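Local coordinates for hypothetical protein (PDB 3WOC), which is a prostate-derived, heparin-binding jacalin-like lectin of boar sperm, probably recognising carbohydrate and taking part in capacitation-related events, at residues V34-S46 with E116-I130. Sequence-based numbering, arbitrary orientation.
Sequences VGLIKSIQVRYGS and EGVYGQFWLYGITGI. With SO4 (sulfate ion), chain G.
I127 overlaps I40 nearly at a right angle, its CD1 lying 3.7 Å from I40 CD1 and almost as near to I40 CG2, while I37 CG2 flanks I127 CD1. With chi1 at 77°, I40 sets CG1 between its backbone N and carbonyl carbon, and CD1 lies 4.2 Å from V118 CG2. Such crossed aliphatic branches illustrate how two sheets share a core, although here one backbone bond also crosses between the segments: I127 N donates to I37 O at 3.0 Å. G126, with no side chain, fits close beside it, its CA 3.4 Å from I37 O. K38 bends at chi3 and chi4 (67° and 66°), which brings NZ back to Y125 O at 2.7 Å; the same ammonium grips O4 of a sulfate probably taken from the crystallisation liquor, and V34 N donates to O3, so a charged group and a backbone N-H share the anion. At the far end Y44 meets E116 O with its ring edge, CE1 at 3.6 Å, and its hydroxyl is hydrogen-bonded with T16 OG1. Strand 37-44 and strand 116-122 run nearly antiparallel in separate four-stranded sheets, facing each other across the interior of the beta-prism fold of jacalin-like lectins.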
ATOM      1  N   VAL A  34       6.238 -16.103   6.329  1.00 34.63           N
ATOM      2  CA  VAL A  34       5.900 -15.794   7.728  1.00 33.98           C
ATOM      3  C   VAL A  34       4.652 -14.908   7.853  1.00 33.48           C
ATOM      4  O   VAL A  34       4.109 -14.728   8.947  1.00 33.52           O
ATOM      5  CB  VAL A  34       7.099 -15.189   8.512  1.00 34.10           C
ATOM      6  CG1 VAL A  34       8.294 -16.141   8.487  1.00 34.06           C
ATOM      7  CG2 VAL A  34       7.483 -13.818   7.968  1.00 33.91           C
ATOM      8  N   GLY A  35       4.205 -14.361   6.726  1.00 32.75           N
ATOM      9  CA  GLY A  35       2.958 -13.605   6.674  1.00 32.00           C
ATOM     10  C   GLY A  35       3.068 -12.107   6.900  1.00 31.46           C
ATOM     11  O   GLY A  35       2.108 -11.476   7.343  1.00 31.44           O
ATOM     12  N   LEU A  36       4.234 -11.534   6.610  1.00 30.79           N
ATOM     13  CA  LEU A  36       4.394 -10.084   6.669  1.00 30.43           C
ATOM     14  C   LEU A  36       4.467  -9.492   5.266  1.00 30.31           C
ATOM     15  O   LEU A  36       4.845 -10.176   4.312  1.00 30.49           O
ATOM     16  CB  LEU A  36       5.612  -9.676   7.520  1.00 30.41           C
ATOM     17  CG  LEU A  36       7.046 -10.038   7.120  1.00 30.09           C
ATOM     18  CD1 LEU A  36       7.622  -9.052   6.114  1.00 29.86           C
ATOM     19  CD2 LEU A  36       7.926 -10.084   8.352  1.00 30.02           C
ATOM     20  N   ILE A  37       4.110  -8.219   5.148  1.00 30.09           N
ATOM     21  CA  ILE A  37       4.151  -7.535   3.862  1.00 29.91           C
ATOM     22  C   ILE A  37       5.563  -7.026   3.587  1.00 29.88           C
ATOM     23  O   ILE A  37       6.104  -6.228   4.341  1.00 29.85           O
ATOM     24  CB  ILE A  37       3.074  -6.421   3.761  1.00 29.78           C
ATOM     25  CG1 ILE A  37       1.679  -7.061   3.789  1.00 29.66           C
ATOM     26  CG2 ILE A  37       3.279  -5.578   2.497  1.00 29.35           C
ATOM     27  CD1 ILE A  37       0.530  -6.096   3.977  1.00 30.38           C
ATOM     28  N   LYS A  38       6.143  -7.514   2.494  1.00 30.13           N
ATOM     29  CA  LYS A  38       7.539  -7.267   2.152  1.00 30.23           C
ATOM     30  C   LYS A  38       7.717  -6.041   1.268  1.00 30.58           C
ATOM     31  O   LYS A  38       8.682  -5.289   1.426  1.00 30.61           O
ATOM     32  CB  LYS A  38       8.140  -8.493   1.463  1.00 30.13           C
ATOM     33  CG  LYS A  38       8.147  -9.751   2.319  1.00 29.77           C
ATOM     34  CD  LYS A  38       8.875 -10.899   1.631  1.00 30.10           C
ATOM     35  CE  LYS A  38      10.372 -10.633   1.470  1.00 29.43           C
ATOM     36  NZ  LYS A  38      11.089 -10.574   2.768  1.00 28.96           N
ATOM     37  N   SER A  39       6.788  -5.858   0.334  1.00 30.96           N
ATOM     38  CA  SER A  39       6.818  -4.745  -0.605  1.00 31.44           C
ATOM     39  C   SER A  39       5.438  -4.521  -1.213  1.00 31.88           C
ATOM     40  O   SER A  39       4.590  -5.417  -1.181  1.00 31.85           O
ATOM     41  CB  SER A  39       7.842  -5.003  -1.714  1.00 31.28           C
ATOM     42  OG  SER A  39       7.553  -6.198  -2.412  1.00 31.89           O
ATOM     43  N   ILE A  40       5.202  -3.321  -1.743  1.00 32.42           N
ATOM     44  CA  ILE A  40       4.001  -3.083  -2.544  1.00 32.94           C
ATOM     45  C   ILE A  40       4.311  -2.525  -3.928  1.00 33.26           C
ATOM     46  O   ILE A  40       5.418  -2.053  -4.200  1.00 33.43           O
ATOM     47  CB  ILE A  40       2.906  -2.204  -1.838  1.00 32.93           C
ATOM     48  CG1 ILE A  40       3.272  -0.709  -1.847  1.00 33.40           C
ATOM     49  CG2 ILE A  40       2.532  -2.768  -0.453  1.00 33.15           C
ATOM     50  CD1 ILE A  40       3.914  -0.195  -0.583  1.00 33.86           C
ATOM     51  N   GLN A  41       3.311  -2.605  -4.798  1.00 33.60           N
ATOM     52  CA  GLN A  41       3.384  -2.054  -6.134  1.00 33.90           C
ATOM     53  C   GLN A  41       1.986  -1.568  -6.493  1.00 34.11           C
ATOM     54  O   GLN A  41       0.990  -2.237  -6.211  1.00 34.03           O
ATOM     55  CB  GLN A  41       3.874  -3.117  -7.117  1.00 33.88           C
ATOM     56  CG  GLN A  41       4.643  -2.563  -8.302  1.00 33.95           C
ATOM     57  CD  GLN A  41       5.392  -3.633  -9.089  1.00 33.92           C
ATOM     58  OE1 GLN A  41       5.461  -4.795  -8.684  1.00 34.34           O
ATOM     59  NE2 GLN A  41       5.959  -3.238 -10.221  1.00 33.27           N
ATOM     60  N   VAL A  42       1.916  -0.387  -7.094  1.00 34.47           N
ATOM     61  CA  VAL A  42       0.641   0.222  -7.449  1.00 34.83           C
ATOM     62  C   VAL A  42       0.577   0.454  -8.960  1.00 35.09           C
ATOM     63  O   VAL A  42       1.543   0.917  -9.562  1.00 35.05           O
ATOM     64  CB  VAL A  42       0.392   1.528  -6.623  1.00 34.79           C
ATOM     65  CG1 VAL A  42       1.629   2.404  -6.587  1.00 35.39           C
ATOM     66  CG2 VAL A  42      -0.812   2.309  -7.134  1.00 34.63           C
ATOM     67  N   ARG A  43      -0.551   0.101  -9.571  1.00 35.64           N
ATOM     68  CA  ARG A  43      -0.732   0.315 -11.008  1.00 36.07           C
ATOM     69  C   ARG A  43      -1.526   1.581 -11.296  1.00 36.47           C
ATOM     70  O   ARG A  43      -2.655   1.737 -10.830  1.00 36.54           O
ATOM     71  CB  ARG A  43      -1.402  -0.890 -11.671  1.00 36.08           C
ATOM     72  CG  ARG A  43      -1.311  -0.885 -13.196  1.00 35.65           C
ATOM     73  CD  ARG A  43      -2.023  -2.079 -13.799  1.00 34.95           C
ATOM     74  NE  ARG A  43      -3.446  -2.087 -13.466  1.00 35.01           N
ATOM     75  CZ  ARG A  43      -4.344  -2.912 -13.998  1.00 34.90           C
ATOM     76  NH1 ARG A  43      -3.978  -3.808 -14.906  1.00 34.09           N
ATOM     77  NH2 ARG A  43      -5.617  -2.831 -13.625  1.00 34.82           N
ATOM     78  N   TYR A  44      -0.912   2.481 -12.062  1.00 37.00           N
ATOM     79  CA  TYR A  44      -1.556   3.711 -12.509  1.00 37.52           C
ATOM     80  C   TYR A  44      -1.871   3.568 -13.994  1.00 37.91           C
ATOM     81  O   TYR A  44      -0.963   3.458 -14.823  1.00 38.02           O
ATOM     82  CB  TYR A  44      -0.644   4.923 -12.281  1.00 37.45           C
ATOM     83  CG  TYR A  44      -0.197   5.130 -10.849  1.00 37.24           C
ATOM     84  CD1 TYR A  44      -1.040   5.727  -9.911  1.00 37.29           C
ATOM     85  CD2 TYR A  44       1.078   4.750 -10.439  1.00 37.10           C
ATOM     86  CE1 TYR A  44      -0.629   5.928  -8.597  1.00 37.00           C
ATOM     87  CE2 TYR A  44       1.502   4.948  -9.129  1.00 37.35           C
ATOM     88  CZ  TYR A  44       0.643   5.537  -8.212  1.00 37.44           C
ATOM     89  OH  TYR A  44       1.059   5.733  -6.912  1.00 37.57           O
ATOM     90  N   GLY A  45      -3.160   3.564 -14.323  1.00 38.34           N
ATOM     91  CA  GLY A  45      -3.609   3.243 -15.675  1.00 38.83           C
ATOM     92  C   GLY A  45      -3.326   1.784 -15.979  1.00 39.16           C
ATOM     93  O   GLY A  45      -3.968   0.890 -15.423  1.00 39.13           O
ATOM     94  N   SER A  46      -2.353   1.549 -16.855  1.00 39.47           N
ATOM     95  CA  SER A  46      -1.891   0.195 -17.158  1.00 39.83           C
ATOM     96  C   SER A  46      -0.438  -0.020 -16.726  1.00 40.07           C
ATOM     97  O   SER A  46       0.089  -1.133 -16.834  1.00 40.34           O
ATOM     98  CB  SER A  46      -2.067  -0.117 -18.648  1.00 39.88           C
ATOM     99  OG  SER A  46      -1.479   0.886 -19.458  1.00 40.11           O
ATOM    100  N   GLU A 116      -4.894   7.584  -4.031  1.00 27.70           N
ATOM    101  CA  GLU A 116      -4.151   7.894  -5.251  1.00 28.00           C
ATOM    102  C   GLU A 116      -2.635   7.841  -5.054  1.00 27.60           C
ATOM    103  O   GLU A 116      -1.875   8.130  -5.979  1.00 27.92           O
ATOM    104  CB  GLU A 116      -4.611   9.223  -5.886  1.00 27.95           C
ATOM    105  CG  GLU A 116      -4.672  10.426  -4.951  1.00 28.28           C
ATOM    106  CD  GLU A 116      -5.286  11.667  -5.611  1.00 28.86           C
ATOM    107  OE1 GLU A 116      -4.899  12.795  -5.225  1.00 29.36           O
ATOM    108  OE2 GLU A 116      -6.160  11.525  -6.500  1.00 29.94           O
ATOM    109  N   GLY A 117      -2.208   7.444  -3.858  1.00 27.34           N
ATOM    110  CA  GLY A 117      -0.791   7.283  -3.549  1.00 26.64           C
ATOM    111  C   GLY A 117      -0.499   6.597  -2.227  1.00 26.41           C
ATOM    112  O   GLY A 117      -1.381   6.448  -1.381  1.00 26.19           O
ATOM    113  N   VAL A 118       0.756   6.187  -2.057  1.00 26.19           N
ATOM    114  CA  VAL A 118       1.223   5.542  -0.828  1.00 25.98           C
ATOM    115  C   VAL A 118       2.692   5.891  -0.544  1.00 25.78           C
ATOM    116  O   VAL A 118       3.505   6.034  -1.464  1.00 25.93           O
ATOM    117  CB  VAL A 118       0.960   3.983  -0.831  1.00 26.13           C
ATOM    118  CG1 VAL A 118       1.285   3.358  -2.175  1.00 26.31           C
ATOM    119  CG2 VAL A 118       1.706   3.268   0.296  1.00 26.14           C
ATOM    120  N   TYR A 119       3.010   6.060   0.736  1.00 25.18           N
ATOM    121  CA  TYR A 119       4.376   6.316   1.174  1.00 24.83           C
ATOM    122  C   TYR A 119       4.696   5.443   2.387  1.00 24.63           C
ATOM    123  O   TYR A 119       3.793   4.933   3.045  1.00 24.50           O
ATOM    124  CB  TYR A 119       4.587   7.808   1.488  1.00 24.68           C
ATOM    125  CG  TYR A 119       3.721   8.352   2.608  1.00 24.34           C
ATOM    126  CD1 TYR A 119       4.210   8.444   3.906  1.00 23.62           C
ATOM    127  CD2 TYR A 119       2.410   8.774   2.364  1.00 24.54           C
ATOM    128  CE1 TYR A 119       3.422   8.941   4.938  1.00 23.99           C
ATOM    129  CE2 TYR A 119       1.614   9.276   3.392  1.00 24.44           C
ATOM    130  CZ  TYR A 119       2.129   9.353   4.675  1.00 24.20           C
ATOM    131  OH  TYR A 119       1.350   9.836   5.697  1.00 24.41           O
ATOM    132  N   GLY A 120       5.977   5.269   2.681  1.00 24.62           N
ATOM    133  CA  GLY A 120       6.348   4.448   3.812  1.00 24.65           C
ATOM    134  C   GLY A 120       7.820   4.210   4.044  1.00 24.77           C
ATOM    135  O   GLY A 120       8.685   4.774   3.364  1.00 24.59           O
ATOM    136  N   GLN A 121       8.074   3.358   5.033  1.00 24.76           N
ATOM    137  CA  GLN A 121       9.402   2.995   5.484  1.00 24.86           C
ATOM    138  C   GLN A 121       9.549   1.477   5.360  1.00 24.97           C
ATOM    139  O   GLN A 121       8.627   0.732   5.698  1.00 24.93           O
ATOM    140  CB  GLN A 121       9.566   3.429   6.944  1.00 24.71           C
ATOM    141  CG  GLN A 121      10.918   3.127   7.580  1.00 24.89           C
ATOM    142  CD  GLN A 121      10.901   3.309   9.084  1.00 25.14           C
ATOM    143  OE1 GLN A 121      11.571   4.192   9.620  1.00 25.89           O
ATOM    144  NE2 GLN A 121      10.116   2.486   9.776  1.00 25.36           N
ATOM    145  N   PHE A 122      10.699   1.029   4.865  1.00 25.06           N
ATOM    146  CA  PHE A 122      11.010  -0.404   4.814  1.00 25.42           C
ATOM    147  C   PHE A 122      12.442  -0.677   5.258  1.00 25.79           C
ATOM    148  O   PHE A 122      13.309   0.193   5.143  1.00 26.03           O
ATOM    149  CB  PHE A 122      10.725  -1.000   3.429  1.00 25.05           C
ATOM    150  CG  PHE A 122      11.587  -0.454   2.323  1.00 24.66           C
ATOM    151  CD1 PHE A 122      12.839  -1.000   2.061  1.00 24.36           C
ATOM    152  CD2 PHE A 122      11.128   0.582   1.515  1.00 24.50           C
ATOM    153  CE1 PHE A 122      13.631  -0.508   1.030  1.00 23.27           C
ATOM    154  CE2 PHE A 122      11.909   1.075   0.488  1.00 23.91           C
ATOM    155  CZ  PHE A 122      13.163   0.525   0.244  1.00 24.25           C
ATOM    156  N   TRP A 123      12.697  -1.879   5.765  1.00 26.15           N
ATOM    157  CA  TRP A 123      14.006  -2.155   6.351  1.00 26.46           C
ATOM    158  C   TRP A 123      14.569  -3.557   6.072  1.00 26.66           C
ATOM    159  O   TRP A 123      15.380  -3.728   5.155  1.00 27.44           O
ATOM    160  CB  TRP A 123      13.996  -1.801   7.852  1.00 26.49           C
ATOM    161  CG  TRP A 123      15.203  -2.233   8.620  1.00 26.58           C
ATOM    162  CD1 TRP A 123      16.510  -1.927   8.348  1.00 26.59           C
ATOM    163  CD2 TRP A 123      15.218  -3.039   9.804  1.00 26.54           C
ATOM    164  NE1 TRP A 123      17.334  -2.503   9.285  1.00 26.68           N
ATOM    165  CE2 TRP A 123      16.570  -3.190  10.191  1.00 26.54           C
ATOM    166  CE3 TRP A 123      14.220  -3.654  10.574  1.00 26.22           C
ATOM    167  CZ2 TRP A 123      16.951  -3.933  11.313  1.00 26.73           C
ATOM    168  CZ3 TRP A 123      14.599  -4.394  11.692  1.00 26.58           C
ATOM    169  CH2 TRP A 123      15.954  -4.526  12.050  1.00 26.60           C
ATOM    170  N   LEU A 124      14.152  -4.556   6.840  1.00 26.33           N
ATOM    171  CA  LEU A 124      14.855  -5.840   6.824  1.00 26.23           C
ATOM    172  C   LEU A 124      14.111  -6.913   6.029  1.00 25.92           C
ATOM    173  O   LEU A 124      14.610  -7.408   5.017  1.00 25.98           O
ATOM    174  CB  LEU A 124      15.125  -6.301   8.264  1.00 26.09           C
ATOM    175  CG  LEU A 124      15.742  -7.659   8.589  1.00 26.10           C
ATOM    176  CD1 LEU A 124      17.179  -7.786   8.097  1.00 26.20           C
ATOM    177  CD2 LEU A 124      15.680  -7.835  10.093  1.00 26.36           C
ATOM    178  N   TYR A 125      12.915  -7.254   6.495  1.00 25.61           N
ATOM    179  CA  TYR A 125      12.108  -8.300   5.879  1.00 25.39           C
ATOM    180  C   TYR A 125      10.950  -7.716   5.081  1.00 25.09           C
ATOM    181  O   TYR A 125      10.362  -8.396   4.241  1.00 25.14           O
ATOM    182  CB  TYR A 125      11.568  -9.249   6.948  1.00 25.55           C
ATOM    183  CG  TYR A 125      12.638  -9.933   7.767  1.00 25.79           C
ATOM    184  CD1 TYR A 125      12.603  -9.894   9.159  1.00 26.04           C
ATOM    185  CD2 TYR A 125      13.689 -10.620   7.150  1.00 25.66           C
ATOM    186  CE1 TYR A 125      13.578 -10.529   9.919  1.00 25.91           C
ATOM    187  CE2 TYR A 125      14.668 -11.251   7.899  1.00 26.00           C
ATOM    188  CZ  TYR A 125      14.608 -11.200   9.282  1.00 26.02           C
ATOM    189  OH  TYR A 125      15.577 -11.828  10.027  1.00 26.91           O
ATOM    190  N   GLY A 126      10.625  -6.456   5.344  1.00 24.51           N
ATOM    191  CA  GLY A 126       9.514  -5.826   4.662  1.00 23.81           C
ATOM    192  C   GLY A 126       9.267  -4.409   5.097  1.00 23.26           C
ATOM    193  O   GLY A 126      10.170  -3.731   5.584  1.00 23.40           O
ATOM    194  N   ILE A 127       8.027  -3.971   4.900  1.00 22.72           N
ATOM    195  CA  ILE A 127       7.595  -2.618   5.229  1.00 21.85           C
ATOM    196  C   ILE A 127       7.416  -2.500   6.735  1.00 21.51           C
ATOM    197  O   ILE A 127       6.830  -3.380   7.368  1.00 21.31           O
ATOM    198  CB  ILE A 127       6.280  -2.270   4.478  1.00 21.90           C
ATOM    199  CG1 ILE A 127       6.573  -2.026   2.994  1.00 21.63           C
ATOM    200  CG2 ILE A 127       5.562  -1.064   5.104  1.00 21.20           C
ATOM    201  CD1 ILE A 127       5.376  -2.239   2.087  1.00 22.13           C
ATOM    202  N   THR A 128       7.925  -1.406   7.294  1.00 21.06           N
ATOM    203  CA  THR A 128       7.890  -1.160   8.735  1.00 20.77           C
ATOM    204  C   THR A 128       6.979   0.006   9.100  1.00 20.57           C
ATOM    205  O   THR A 128       6.589   0.158  10.258  1.00 20.54           O
ATOM    206  CB  THR A 128       9.305  -0.889   9.291  1.00 20.69           C
ATOM    207  OG1 THR A 128       9.979   0.051   8.448  1.00 20.36           O
ATOM    208  CG2 THR A 128      10.111  -2.167   9.341  1.00 20.45           C
ATOM    209  N   GLY A 129       6.660   0.831   8.108  1.00 20.57           N
ATOM    210  CA  GLY A 129       5.752   1.962   8.278  1.00 20.20           C
ATOM    211  C   GLY A 129       5.042   2.280   6.976  1.00 20.12           C
ATOM    212  O   GLY A 129       5.641   2.224   5.898  1.00 19.82           O
ATOM    213  N   ILE A 130       3.760   2.619   7.067  1.00 20.15           N
ATOM    214  CA  ILE A 130       2.977   2.904   5.866  1.00 20.07           C
ATOM    215  C   ILE A 130       2.022   4.084   6.047  1.00 20.16           C
ATOM    216  O   ILE A 130       1.419   4.261   7.110  1.00 20.12           O
ATOM    217  CB  ILE A 130       2.244   1.629   5.328  1.00 20.00           C
ATOM    218  CG1 ILE A 130       1.774   1.843   3.876  1.00 20.08           C
ATOM    219  CG2 ILE A 130       1.111   1.197   6.270  1.00 20.03           C
ATOM    220  CD1 ILE A 130       1.508   0.567   3.089  1.00 19.77           C
TER
HETATM  221  S   SO4 G 201       9.593 -13.360   5.006  1.00 47.47           S
HETATM  222  O1  SO4 G 201      10.634 -13.261   6.028  1.00 48.11           O
HETATM  223  O2  SO4 G 201       8.663 -12.249   5.158  1.00 47.83           O
HETATM  224  O3  SO4 G 201       8.858 -14.609   5.161  1.00 47.44           O
HETATM  225  O4  SO4 G 201      10.203 -13.310   3.680  1.00 47.71           O